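Local coordinates for protein bacillaene synthase dehydratase PksH (Bacillus subtilis, PDB 3HP0) that catalyses the dehydration of a carrier-tethered (S)-3-hydroxy-3-methylglutaryl group to a 3-methylglutaconyl moiety during synthesis of the antibiotic bacillaene, at residues T52-E57 and G99-I104; F118-D123 and W178-A183. One frame throughout, in Å; residues are numbered along the deposited sequence.

Contact 1: T52-E57 and G99-I104; sequences TVVVLE and GPYVTI
Val-53, Val-54 and Val-55 run beside Val-102, Thr-103 and Ile-104 as neighbouring parallel strands in the main sheet of the crotonase fold, their axes 14° apart. Four backbone hydrogen bonds stitch the pair, alternating in direction as parallel pairing requires: Val-102 N to Thr-52 O, Val-54 N to Val-102 O, Ile-104 N to Val-54 O, and Leu-56 N to Ile-104 O. The last is nearly collinear with its carbonyl, at a C=O...N angle of 174°.

Packing is tight on the face that carries Val-53, Val-55, Val-102 and Ile-104. There CG1 of Val-53 meets CD1 of Ile-104 at 3.8 Å and also rests 3.4 Å from Val-102 O, because its chi1 of -178° turns that methyl away from the backbone N. Val-55 joins more loosely, its CG2 standing 4.5 Å from Ile-104 CD1. Leu-199 of helix 190-199 covers Val-53, Val-102 and Ile-104. On the other face lie Val-54 and Thr-103, and helix 34-48 closes over Val-54 and Tyr-101; the hydroxyl OG1 of Thr-103 is hydrogen-bonded to Leu-96 O.

Glu-57 and Pro-100 are looser. Glu-57 is partly exposed, makes no contact across the pair and has a long, weak ion pair with Arg-12. Pro-100, also partly exposed, centres an inverse gamma turn. Tyr-101, the last residue of that turn, is by contrast buried, its ring between two neighbours: Gly-99 C sits over the centre of one face, while on the opposite face Val-54 CG2 makes a CH-pi contact, 4.1 Å from the ring centroid.

Contact 2: F118-D123 and W178-A183; sequences FVSATD and WGLIDA
The C-terminal turn of helix 115-121, carrying Val-119 and Ser-120, faces the irregular chain that leaves helix 172-178 through Gly-179, whose positive phi of 102° ends that helix; the nearest CA atoms, those of Ser-120 and Leu-180, are 6.6 Å apart. No hydrogen bond spans the two segments, and what joins them directly is a small apolar patch.

Val-119 is its hub. Its CG1, set anti to the backbone N by a chi1 of 175°, reaches CG2 of Ile-181 at 4.2 Å and CD1 of Leu-180 at 4.4 Å. The Val-119 and Ile-181 side chains lie alongside one another and point the same way, whereas the end of Ile-181 leads away from helix 115-121, and its side chain also packs on Ala-175 and Ser-176. Leu-180 instead leans in: its CD1 comes within 4.0 Å of Ser-120 OG, a van der Waals approach to a hydroxyl whose hydrogen bond is made to Leu-116 O in the preceding helical turn. Leu-151 of helix 148-155 packs on both Ser-120 and Leu-180, closing one flank of the patch.

Past the helix end the interface becomes polar. Asp-182 OD1 stands 4.3 Å from Asp-123 O, two acceptors that cannot bond each other, and is held by the backbone N of Ala-125 and by a salt bridge to Arg-154. The same arginine also binds the carbonyl oxygens of Ser-120, Thr-122 and Gly-179. Its guanidinium thus ties both segments together where they lack a direct polar link, and its positive charge would be expected to offset both the carbonyls at the helix C-terminus and the carboxylate of Asp-182.

How the contacts relate
Both segments of contact 1 precede those of contact 2 along the chain, and the contact centres lie about 13 Å apart in one crotonase-type domain. Strand 102-107 of contact 1 has strand 53-57 on one side and, on the other, strand 124-127, outermost within this chain, which follows the 118-123 segment of contact 2. The two meet at Asp-123: its OD2 lies 2.7 Å from Thr-103 N, a probable hydrogen bond, and forms a salt bridge to Lys-211, which also binds Tyr-101 O. Contact 1 lies in the sheet interior, remote from the catalytic residues; contact 2 joins helix 115-121 to the loop after helix 172-178, its Ser-120 side chain about 11 Å from that of catalytic Glu-137.

Contact 1: T52-E57 and G99-I104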
ATOM      1  N   THR A  52      -9.256  17.091   6.124  1.00 35.34           N
ATOM      2  CA  THR A  52      -8.158  17.477   5.243  1.00 33.67           C
ATOM      3  C   THR A  52      -7.007  16.486   5.285  1.00 30.04           C
ATOM      4  O   THR A  52      -6.101  16.556   4.453  1.00 29.81           O
ATOM      5  CB  THR A  52      -7.573  18.853   5.624  1.00 34.90           C
ATOM      6  OG1 THR A  52      -7.002  18.784   6.940  1.00 35.94           O
ATOM      7  CG2 THR A  52      -8.641  19.905   5.595  1.00 36.17           C
ATOM      8  N   VAL A  53      -7.025  15.580   6.257  1.00 25.83           N
ATOM      9  CA  VAL A  53      -5.949  14.601   6.358  1.00 24.08           C
ATOM     10  C   VAL A  53      -6.474  13.215   6.674  1.00 24.02           C
ATOM     11  O   VAL A  53      -7.382  13.067   7.477  1.00 24.06           O
ATOM     12  CB  VAL A  53      -4.900  14.980   7.463  1.00 23.20           C
ATOM     13  CG1 VAL A  53      -3.761  13.954   7.486  1.00 19.81           C
ATOM     14  CG2 VAL A  53      -4.337  16.368   7.214  1.00 19.53           C
ATOM     15  N   VAL A  54      -5.893  12.199   6.032  1.00 24.67           N
ATOM     16  CA  VAL A  54      -6.273  10.813   6.278  1.00 22.94           C
ATOM     17  C   VAL A  54      -5.010  10.058   6.680  1.00 24.48           C
ATOM     18  O   VAL A  54      -4.017  10.065   5.944  1.00 24.57           O
ATOM     19  CB  VAL A  54      -6.856  10.135   5.022  1.00 22.36           C
ATOM     20  CG1 VAL A  54      -7.253   8.704   5.356  1.00 19.79           C
ATOM     21  CG2 VAL A  54      -8.055  10.924   4.487  1.00 22.59           C
ATOM     22  N   VAL A  55      -5.047   9.416   7.846  1.00 24.54           N
ATOM     23  CA  VAL A  55      -3.904   8.656   8.339  1.00 27.24           C
ATOM     24  C   VAL A  55      -4.198   7.158   8.297  1.00 29.03           C
ATOM     25  O   VAL A  55      -5.290   6.718   8.653  1.00 28.28           O
ATOM     26  CB  VAL A  55      -3.546   9.052   9.793  1.00 26.44           C
ATOM     27  CG1 VAL A  55      -2.405   8.191  10.299  1.00 24.23           C
ATOM     28  CG2 VAL A  55      -3.166  10.531   9.853  1.00 25.10           C
ATOM     29  N   LEU A  56      -3.219   6.388   7.846  1.00 30.85           N
ATOM     30  CA  LEU A  56      -3.355   4.941   7.757  1.00 36.54           C
ATOM     31  C   LEU A  56      -2.444   4.320   8.806  1.00 38.08           C
ATOM     32  O   LEU A  56      -1.305   4.746   8.962  1.00 37.47           O
ATOM     33  CB  LEU A  56      -2.949   4.451   6.360  1.00 37.98           C
ATOM     34  CG  LEU A  56      -3.885   4.697   5.163  1.00 39.81           C
ATOM     35  CD1 LEU A  56      -4.234   6.174   5.042  1.00 39.94           C
ATOM     36  CD2 LEU A  56      -3.211   4.196   3.889  1.00 37.75           C
ATOM     37  N   GLU A  57      -2.921   3.311   9.523  1.00 44.00           N
ATOM     38  CA  GLU A  57      -2.086   2.704  10.555  1.00 50.70           C
ATOM     39  C   GLU A  57      -2.626   1.396  11.117  1.00 56.04           C
ATOM     40  O   GLU A  57      -3.420   0.703  10.473  1.00 55.54           O
ATOM     41  CB  GLU A  57      -1.920   3.686  11.697  1.00 50.25           C
ATOM     42  CG  GLU A  57      -3.246   4.083  12.301  1.00 51.26           C
ATOM     43  CD  GLU A  57      -3.092   4.974  13.501  1.00 52.78           C
ATOM     44  OE1 GLU A  57      -4.003   4.964  14.354  1.00 53.14           O
ATOM     45  OE2 GLU A  57      -2.069   5.691  13.591  1.00 52.72           O
ATOM     46  N   GLY A  99      -7.143  12.153  -4.047  1.00 21.54           N
ATOM     47  CA  GLY A  99      -8.207  12.769  -3.281  1.00 23.80           C
ATOM     48  C   GLY A  99      -7.954  14.132  -2.666  1.00 25.03           C
ATOM     49  O   GLY A  99      -6.809  14.534  -2.458  1.00 22.62           O
ATOM     50  N   PRO A 100      -9.034  14.864  -2.346  1.00 26.40           N
ATOM     51  CA  PRO A 100      -8.942  16.197  -1.746  1.00 26.28           C
ATOM     52  C   PRO A 100      -8.576  16.109  -0.263  1.00 25.55           C
ATOM     53  O   PRO A 100      -9.363  16.466   0.617  1.00 25.88           O
ATOM     54  CB  PRO A 100     -10.336  16.767  -1.975  1.00 26.32           C
ATOM     55  CG  PRO A 100     -11.204  15.557  -1.747  1.00 26.26           C
ATOM     56  CD  PRO A 100     -10.445  14.445  -2.484  1.00 26.57           C
ATOM     57  N   TYR A 101      -7.369  15.620  -0.006  1.00 23.93           N
ATOM     58  CA  TYR A 101      -6.830  15.484   1.343  1.00 22.43           C
ATOM     59  C   TYR A 101      -5.422  14.927   1.258  1.00 20.50           C
ATOM     60  O   TYR A 101      -5.062  14.269   0.292  1.00 17.77           O
ATOM     61  CB  TYR A 101      -7.701  14.563   2.203  1.00 21.76           C
ATOM     62  CG  TYR A 101      -8.269  13.390   1.447  1.00 25.39           C
ATOM     63  CD1 TYR A 101      -7.427  12.434   0.869  1.00 23.01           C
ATOM     64  CD2 TYR A 101      -9.648  13.259   1.262  1.00 23.18           C
ATOM     65  CE1 TYR A 101      -7.933  11.385   0.124  1.00 21.35           C
ATOM     66  CE2 TYR A 101     -10.171  12.206   0.514  1.00 24.73           C
ATOM     67  CZ  TYR A 101      -9.302  11.272  -0.058  1.00 26.35           C
ATOM     68  OH  TYR A 101      -9.798  10.257  -0.844  1.00 25.23           O
ATOM     69  N   VAL A 102      -4.625  15.223   2.275  1.00 19.97           N
ATOM     70  CA  VAL A 102      -3.262  14.748   2.341  1.00 19.49           C
ATOM     71  C   VAL A 102      -3.303  13.392   3.021  1.00 19.64           C
ATOM     72  O   VAL A 102      -3.805  13.274   4.144  1.00 20.83           O
ATOM     73  CB  VAL A 102      -2.395  15.747   3.137  1.00 20.05           C
ATOM     74  CG1 VAL A 102      -1.022  15.165   3.421  1.00 18.14           C
ATOM     75  CG2 VAL A 102      -2.274  17.054   2.333  1.00 18.53           C
ATOM     76  N   THR A 103      -2.819  12.359   2.328  1.00 18.53           N
ATOM     77  CA  THR A 103      -2.822  11.025   2.907  1.00 18.58           C
ATOM     78  C   THR A 103      -1.458  10.725   3.501  1.00 18.37           C
ATOM     79  O   THR A 103      -0.434  11.134   2.959  1.00 18.57           O
ATOM     80  CB  THR A 103      -3.230   9.951   1.868  1.00 16.68           C
ATOM     81  OG1 THR A 103      -2.296   9.936   0.787  1.00 14.75           O
ATOM     82  CG2 THR A 103      -4.628  10.260   1.321  1.00 13.34           C
ATOM     83  N   ILE A 104      -1.463  10.020   4.627  1.00 20.61           N
ATOM     84  CA  ILE A 104      -0.237   9.685   5.340  1.00 23.54           C
ATOM     85  C   ILE A 104      -0.186   8.249   5.810  1.00 24.17           C
ATOM     86  O   ILE A 104      -1.147   7.741   6.376  1.00 24.70           O
ATOM     87  CB  ILE A 104      -0.055  10.532   6.633  1.00 23.65           C
ATOM     88  CG1 ILE A 104      -0.216  12.016   6.340  1.00 24.81           C
ATOM     89  CG2 ILE A 104       1.323  10.264   7.239  1.00 25.70           C
ATOM     90  CD1 ILE A 104      -0.093  12.864   7.583  1.00 25.54           C
TER

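Contact 2: F118-D123 and W178-A183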
ATOM      1  N   PHE A 118       0.308   0.680  -0.324  1.00 21.81           N
ATOM      2  CA  PHE A 118      -0.228   1.711   0.561  1.00 22.17           C
ATOM      3  C   PHE A 118       0.783   2.804   0.930  1.00 21.74           C
ATOM      4  O   PHE A 118       0.515   3.984   0.738  1.00 22.23           O
ATOM      5  CB  PHE A 118      -0.773   1.064   1.846  1.00 20.31           C
ATOM      6  CG  PHE A 118      -2.103   0.394   1.667  1.00 21.60           C
ATOM      7  CD1 PHE A 118      -3.272   1.147   1.627  1.00 20.68           C
ATOM      8  CD2 PHE A 118      -2.192  -0.994   1.513  1.00 23.82           C
ATOM      9  CE1 PHE A 118      -4.517   0.536   1.434  1.00 19.63           C
ATOM     10  CE2 PHE A 118      -3.442  -1.619   1.318  1.00 23.41           C
ATOM     11  CZ  PHE A 118      -4.603  -0.844   1.277  1.00 20.32           C
ATOM     12  N   VAL A 119       1.940   2.412   1.453  1.00 20.81           N
ATOM     13  CA  VAL A 119       2.953   3.379   1.859  1.00 22.14           C
ATOM     14  C   VAL A 119       3.462   4.250   0.711  1.00 23.19           C
ATOM     15  O   VAL A 119       3.689   5.452   0.881  1.00 24.28           O
ATOM     16  CB  VAL A 119       4.155   2.672   2.528  1.00 21.78           C
ATOM     17  CG1 VAL A 119       5.247   3.671   2.822  1.00 21.32           C
ATOM     18  CG2 VAL A 119       3.705   1.981   3.827  1.00 22.08           C
ATOM     19  N   SER A 120       3.634   3.639  -0.455  1.00 21.28           N
ATOM     20  CA  SER A 120       4.125   4.340  -1.627  1.00 21.73           C
ATOM     21  C   SER A 120       3.107   5.335  -2.153  1.00 21.80           C
ATOM     22  O   SER A 120       3.473   6.430  -2.582  1.00 20.73           O
ATOM     23  CB  SER A 120       4.442   3.348  -2.749  1.00 23.26           C
ATOM     24  OG  SER A 120       5.343   2.343  -2.323  1.00 28.31           O
ATOM     25  N   ALA A 121       1.836   4.933  -2.125  1.00 19.61           N
ATOM     26  CA  ALA A 121       0.743   5.750  -2.631  1.00 19.30           C
ATOM     27  C   ALA A 121       0.389   6.972  -1.792  1.00 19.49           C
ATOM     28  O   ALA A 121      -0.005   8.007  -2.348  1.00 19.65           O
ATOM     29  CB  ALA A 121      -0.495   4.884  -2.809  1.00 21.14           C
ATOM     30  N   THR A 122       0.514   6.863  -0.467  1.00 14.99           N
ATOM     31  CA  THR A 122       0.174   7.976   0.394  1.00 14.72           C
ATOM     32  C   THR A 122       1.036   9.176   0.047  1.00 15.20           C
ATOM     33  O   THR A 122       2.164   9.022  -0.424  1.00 16.25           O
ATOM     34  CB  THR A 122       0.319   7.609   1.910  1.00 17.57           C
ATOM     35  OG1 THR A 122       1.677   7.256   2.230  1.00 14.60           O
ATOM     36  CG2 THR A 122      -0.608   6.432   2.247  1.00 15.50           C
ATOM     37  N   ASP A 123       0.487  10.370   0.243  1.00 16.12           N
ATOM     38  CA  ASP A 123       1.205  11.611  -0.043  1.00 18.58           C
ATOM     39  C   ASP A 123       2.443  11.737   0.837  1.00 20.47           C
ATOM     40  O   ASP A 123       3.446  12.317   0.424  1.00 18.89           O
ATOM     41  CB  ASP A 123       0.319  12.823   0.234  1.00 19.86           C
ATOM     42  CG  ASP A 123      -0.858  12.923  -0.712  1.00 23.18           C
ATOM     43  OD1 ASP A 123      -0.631  13.011  -1.940  1.00 27.36           O
ATOM     44  OD2 ASP A 123      -2.007  12.925  -0.223  1.00 24.13           O
ATOM     45  N   TRP A 178      16.369   6.690  -0.081  1.00 28.30           N
ATOM     46  CA  TRP A 178      15.767   6.489  -1.397  1.00 27.76           C
ATOM     47  C   TRP A 178      14.507   7.306  -1.676  1.00 27.20           C
ATOM     48  O   TRP A 178      14.151   7.532  -2.831  1.00 28.36           O
ATOM     49  CB  TRP A 178      15.444   5.011  -1.603  1.00 27.44           C
ATOM     50  CG  TRP A 178      16.641   4.109  -1.578  1.00 28.21           C
ATOM     51  CD1 TRP A 178      17.949   4.474  -1.420  1.00 29.49           C
ATOM     52  CD2 TRP A 178      16.637   2.684  -1.727  1.00 28.80           C
ATOM     53  NE1 TRP A 178      18.757   3.364  -1.465  1.00 29.95           N
ATOM     54  CE2 TRP A 178      17.979   2.254  -1.660  1.00 29.56           C
ATOM     55  CE3 TRP A 178      15.629   1.731  -1.927  1.00 27.62           C
ATOM     56  CZ2 TRP A 178      18.339   0.908  -1.772  1.00 31.02           C
ATOM     57  CZ3 TRP A 178      15.986   0.397  -2.039  1.00 30.10           C
ATOM     58  CH2 TRP A 178      17.332  -0.002  -1.968  1.00 30.42           C
ATOM     59  N   GLY A 179      13.826   7.744  -0.627  1.00 26.05           N
ATOM     60  CA  GLY A 179      12.617   8.513  -0.827  1.00 22.48           C
ATOM     61  C   GLY A 179      11.372   7.681  -0.600  1.00 21.05           C
ATOM     62  O   GLY A 179      10.264   8.191  -0.756  1.00 18.95           O
ATOM     63  N   LEU A 180      11.548   6.403  -0.244  1.00 19.43           N
ATOM     64  CA  LEU A 180      10.411   5.524   0.022  1.00 19.50           C
ATOM     65  C   LEU A 180       9.580   6.094   1.167  1.00 22.58           C
ATOM     66  O   LEU A 180       8.356   6.015   1.161  1.00 25.25           O
ATOM     67  CB  LEU A 180      10.877   4.114   0.383  1.00 19.88           C
ATOM     68  CG  LEU A 180       9.749   3.164   0.831  1.00 21.15           C
ATOM     69  CD1 LEU A 180       8.551   3.280  -0.113  1.00 18.22           C
ATOM     70  CD2 LEU A 180      10.253   1.724   0.868  1.00 19.50           C
ATOM     71  N   ILE A 181      10.246   6.664   2.161  1.00 24.05           N
ATOM     72  CA  ILE A 181       9.539   7.262   3.268  1.00 27.53           C
ATOM     73  C   ILE A 181      10.110   8.657   3.518  1.00 28.71           C
ATOM     74  O   ILE A 181      11.315   8.889   3.358  1.00 29.08           O
ATOM     75  CB  ILE A 181       9.639   6.395   4.585  1.00 29.27           C
ATOM     76  CG1 ILE A 181      11.085   6.029   4.861  1.00 30.38           C
ATOM     77  CG2 ILE A 181       8.778   5.136   4.484  1.00 30.37           C
ATOM     78  CD1 ILE A 181      11.791   7.071   5.678  1.00 37.79           C
ATOM     79  N   ASP A 182       9.235   9.588   3.880  1.00 27.87           N
ATOM     80  CA  ASP A 182       9.627  10.956   4.182  1.00 30.50           C
ATOM     81  C   ASP A 182       9.664  10.944   5.708  1.00 32.95           C
ATOM     82  O   ASP A 182       8.666  10.625   6.341  1.00 38.96           O
ATOM     83  CB  ASP A 182       8.545  11.950   3.707  1.00 28.48           C
ATOM     84  CG  ASP A 182       7.961  11.590   2.355  1.00 26.93           C
ATOM     85  OD1 ASP A 182       7.009  10.777   2.292  1.00 24.73           O
ATOM     86  OD2 ASP A 182       8.440  12.111   1.322  1.00 28.60           O
ATOM     87  N   ALA A 183      10.801  11.243   6.311  1.00 32.50           N
ATOM     88  CA  ALA A 183      10.886  11.269   7.785  1.00 32.16           C
ATOM     89  C   ALA A 183      10.515   9.979   8.537  1.00 32.89           C
ATOM     90  O   ALA A 183       9.554   9.285   8.226  1.00 32.82           O
ATOM     91  CB  ALA A 183      10.046  12.396   8.325  1.00 29.91           C
TER